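Hypothetical protein TM1553 (PDB 1VRM) belongs to the ApbE family, whose members typically transfer FMN from FAD onto target proteins, and probably acts as such a flavin transferase. Local coordinates at residues 246-251 and 258-263. Residues are numbered along the deposited sequence; the frame is centred on the assembly and turned at random.
Sequences RYHHIL and PARGVW
H248 meets P258 and A259 with two different parts of its ring. Over one face lies P258 CB, 3.7 Å from the ring centroid and 16° off the normal, a CH-pi contact; at the edge, NE2 donates to A259 O at 2.8 Å, with the acceptor in the ring plane. ND1, in turn, accepts from the I250 backbone N within its own segment, so both ring nitrogens are used and the ring's rotation is fixed. Its CG sits between the backbone N and the carbonyl carbon (chi1 63°), which swings the imidazole across to the 258-263 segment. Backbone pairing continues the contact: A259 N donates almost straight to I250 O at 2.8 Å, beside the single bridge of L251 with P258. R260, its chain bent at chi2, returns its guanidinium to the strand, where NH1 and NH2 both bond R246 O end-on, each at 2.9 Å and with that oxygen in the guanidinium plane. P258 CB also lies over the centre of one guanidinium face, and so packs on both flat groups, which stand nearly perpendicular (89°) and approach each other directly at H248 CD2 and R260 NH1, 4.0 Å apart. Further out, F283 of helix 272-296 meets the H248 ring and touches I250 and A259, while W114 of helix 108-114 touches P258 and L251. Were H248 cut back to an alanine, A259 O and the I250 N-H would probably lose these mates, and a gap is likely beside P258 CB. I250 centres an inverse gamma turn, and its neighbours H249 NE2 and L251 O hydrogen-bond an unidentified bound ligand; the directional bonds thus brace a turn bordering a pocket, consistent with, though not proof of, an active-site region in an ApbE protein.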
ATOM      1  N   ARG A 246       0.869  18.582 -11.371  1.00 11.40           N
ATOM      2  CA  ARG A 246       1.261  17.239 -10.983  1.00  8.29           C
ATOM      3  C   ARG A 246       0.063  16.283 -11.047  1.00  8.91           C
ATOM      4  O   ARG A 246      -1.003  16.621 -10.533  1.00 10.27           O
ATOM      5  CB  ARG A 246       1.749  17.265  -9.541  1.00 10.30           C
ATOM      6  CG  ARG A 246       2.238  15.943  -9.051  1.00  8.96           C
ATOM      7  CD  ARG A 246       2.765  15.994  -7.639  1.00 12.11           C
ATOM      8  NE  ARG A 246       3.965  16.861  -7.601  1.00 10.06           N
ATOM      9  CZ  ARG A 246       4.962  16.789  -6.753  1.00 14.33           C
ATOM     10  NH1 ARG A 246       5.006  15.860  -5.806  1.00 13.10           N
ATOM     11  NH2 ARG A 246       5.967  17.648  -6.889  1.00 11.78           N
ATOM     12  N   TYR A 247       0.266  15.122 -11.654  1.00  7.45           N
ATOM     13  CA  TYR A 247      -0.732  14.056 -11.698  1.00  5.84           C
ATOM     14  C   TYR A 247      -0.061  12.862 -11.047  1.00  7.35           C
ATOM     15  O   TYR A 247       0.898  12.303 -11.545  1.00  9.17           O
ATOM     16  CB  TYR A 247      -1.156  13.787 -13.140  1.00  7.21           C
ATOM     17  CG  TYR A 247      -1.733  15.018 -13.741  1.00  7.18           C
ATOM     18  CD1 TYR A 247      -3.072  15.339 -13.568  1.00  6.43           C
ATOM     19  CD2 TYR A 247      -0.940  15.868 -14.504  1.00  9.08           C
ATOM     20  CE1 TYR A 247      -3.619  16.461 -14.084  1.00 13.97           C
ATOM     21  CE2 TYR A 247      -1.494  17.029 -15.044  1.00  9.46           C
ATOM     22  CZ  TYR A 247      -2.832  17.314 -14.831  1.00 10.39           C
ATOM     23  OH  TYR A 247      -3.432  18.456 -15.336  1.00 11.76           O
ATOM     24  N   HIS A 248      -0.582  12.492  -9.892  1.00  9.44           N
ATOM     25  CA  HIS A 248      -0.022  11.382  -9.120  1.00  9.54           C
ATOM     26  C   HIS A 248      -1.016  10.190  -9.148  1.00  6.82           C
ATOM     27  O   HIS A 248      -2.174  10.330  -9.587  1.00  8.43           O
ATOM     28  CB  HIS A 248       0.261  11.834  -7.700  1.00  9.27           C
ATOM     29  CG  HIS A 248      -0.957  12.243  -6.960  1.00  9.59           C
ATOM     30  ND1 HIS A 248      -1.840  11.326  -6.423  1.00  9.84           N
ATOM     31  CD2 HIS A 248      -1.456  13.470  -6.680  1.00  9.39           C
ATOM     32  CE1 HIS A 248      -2.840  11.987  -5.861  1.00  8.37           C
ATOM     33  NE2 HIS A 248      -2.614  13.284  -5.973  1.00  8.66           N
ATOM     34  N   HIS A 249      -0.530   9.040  -8.687  1.00  9.46           N
ATOM     35  CA  HIS A 249      -1.211   7.761  -8.899  1.00  9.36           C
ATOM     36  C   HIS A 249      -2.322   7.458  -7.908  1.00  9.83           C
ATOM     37  O   HIS A 249      -3.001   6.434  -8.034  1.00 11.31           O
ATOM     38  CB  HIS A 249      -0.181   6.624  -8.872  1.00 10.02           C
ATOM     39  CG  HIS A 249       0.153   6.179  -7.492  1.00 17.41           C
ATOM     40  ND1 HIS A 249       0.829   6.979  -6.595  1.00 19.05           N
ATOM     41  CD2 HIS A 249      -0.172   5.045  -6.819  1.00 27.54           C
ATOM     42  CE1 HIS A 249       0.965   6.334  -5.448  1.00 26.53           C
ATOM     43  NE2 HIS A 249       0.362   5.161  -5.557  1.00 31.72           N
ATOM     44  N   ILE A 250      -2.492   8.317  -6.913  1.00  6.38           N
ATOM     45  CA  ILE A 250      -3.534   8.075  -5.892  1.00  8.52           C
ATOM     46  C   ILE A 250      -4.826   8.718  -6.369  1.00  8.37           C
ATOM     47  O   ILE A 250      -5.202   9.845  -6.039  1.00  9.21           O
ATOM     48  CB  ILE A 250      -3.177   8.549  -4.492  1.00  8.01           C
ATOM     49  CG1 ILE A 250      -1.788   8.043  -4.105  1.00 11.90           C
ATOM     50  CG2 ILE A 250      -4.232   8.043  -3.477  1.00  9.13           C
ATOM     51  CD1 ILE A 250      -1.245   8.646  -2.821  1.00 13.30           C
ATOM     52  N   LEU A 251      -5.549   7.936  -7.169  1.00  6.82           N
ATOM     53  CA  LEU A 251      -6.812   8.417  -7.727  1.00  7.25           C
ATOM     54  C   LEU A 251      -7.935   8.306  -6.717  1.00  8.98           C
ATOM     55  O   LEU A 251      -7.997   7.353  -5.923  1.00  8.83           O
ATOM     56  CB  LEU A 251      -7.154   7.605  -8.990  1.00  7.37           C
ATOM     57  CG  LEU A 251      -6.086   7.564 -10.088  1.00  9.14           C
ATOM     58  CD1 LEU A 251      -6.533   6.752 -11.347  1.00 14.02           C
ATOM     59  CD2 LEU A 251      -5.674   8.925 -10.547  1.00 10.76           C
ATOM     60  N   PRO A 258      -6.613  12.301  -9.747  1.00  5.44           N
ATOM     61  CA  PRO A 258      -5.761  12.303  -8.577  1.00  9.04           C
ATOM     62  C   PRO A 258      -6.450  13.000  -7.445  1.00  8.91           C
ATOM     63  O   PRO A 258      -7.055  14.062  -7.612  1.00  9.74           O
ATOM     64  CB  PRO A 258      -4.499  13.048  -9.046  1.00  7.95           C
ATOM     65  CG  PRO A 258      -4.441  12.775 -10.492  1.00  9.52           C
ATOM     66  CD  PRO A 258      -5.889  12.831 -10.924  1.00 10.53           C
ATOM     67  N   ALA A 259      -6.398  12.397  -6.274  1.00  9.91           N
ATOM     68  CA  ALA A 259      -7.003  13.028  -5.106  1.00  9.44           C
ATOM     69  C   ALA A 259      -6.182  14.287  -4.741  1.00  7.78           C
ATOM     70  O   ALA A 259      -4.957  14.239  -4.789  1.00  9.13           O
ATOM     71  CB  ALA A 259      -6.991  12.041  -3.957  1.00 10.80           C
ATOM     72  N   ARG A 260      -6.862  15.388  -4.410  1.00  9.74           N
ATOM     73  CA  ARG A 260      -6.240  16.684  -4.184  1.00  9.66           C
ATOM     74  C   ARG A 260      -6.335  17.167  -2.742  1.00 10.30           C
ATOM     75  O   ARG A 260      -7.073  16.576  -1.940  1.00 15.29           O
ATOM     76  CB  ARG A 260      -6.857  17.730  -5.120  1.00 14.20           C
ATOM     77  CG  ARG A 260      -6.768  17.342  -6.629  1.00 13.08           C
ATOM     78  CD  ARG A 260      -5.336  17.164  -7.057  1.00 15.20           C
ATOM     79  NE  ARG A 260      -5.169  17.065  -8.510  1.00 11.12           N
ATOM     80  CZ  ARG A 260      -3.986  16.909  -9.092  1.00 15.59           C
ATOM     81  NH1 ARG A 260      -2.894  16.817  -8.358  1.00 16.18           N
ATOM     82  NH2 ARG A 260      -3.895  16.812 -10.410  1.00 11.09           N
ATOM     83  N   GLY A 261      -5.549  18.185  -2.381  1.00  9.21           N
ATOM     84  CA  GLY A 261      -5.699  18.782  -1.067  1.00  9.73           C
ATOM     85  C   GLY A 261      -4.798  18.204   0.005  1.00 10.40           C
ATOM     86  O   GLY A 261      -4.735  18.741   1.112  1.00 11.67           O
ATOM     87  N   VAL A 262      -4.028  17.177  -0.354  1.00 10.03           N
ATOM     88  CA  VAL A 262      -3.239  16.398   0.621  1.00  8.88           C
ATOM     89  C   VAL A 262      -1.862  16.056   0.039  1.00  7.52           C
ATOM     90  O   VAL A 262      -1.750  15.647  -1.122  1.00  9.01           O
ATOM     91  CB  VAL A 262      -3.971  15.061   0.992  1.00 11.90           C
ATOM     92  CG1 VAL A 262      -3.184  14.311   2.085  1.00 13.58           C
ATOM     93  CG2 VAL A 262      -5.379  15.317   1.430  1.00 17.64           C
ATOM     94  N   TRP A 263      -0.796  16.259   0.808  1.00  7.06           N
ATOM     95  CA  TRP A 263       0.532  15.904   0.390  1.00  6.12           C
ATOM     96  C   TRP A 263       0.944  14.501   0.857  1.00  7.10           C
ATOM     97  O   TRP A 263       1.557  13.716   0.103  1.00  8.68           O
ATOM     98  CB  TRP A 263       1.559  16.939   0.816  1.00  9.33           C
ATOM     99  CG  TRP A 263       1.493  18.232   0.020  1.00  8.13           C
ATOM    100  CD1 TRP A 263       0.834  18.463  -1.152  1.00 12.73           C
ATOM    101  CD2 TRP A 263       2.195  19.457   0.325  1.00 12.06           C
ATOM    102  NE1 TRP A 263       1.054  19.768  -1.573  1.00 12.83           N
ATOM    103  CE2 TRP A 263       1.899  20.382  -0.692  1.00 10.45           C
ATOM    104  CE3 TRP A 263       3.054  19.830   1.340  1.00 12.52           C
ATOM    105  CZ2 TRP A 263       2.429  21.681  -0.693  1.00 11.97           C
ATOM    106  CZ3 TRP A 263       3.580  21.134   1.328  1.00 14.20           C
ATOM    107  CH2 TRP A 263       3.256  22.019   0.335  1.00 14.25           C
TER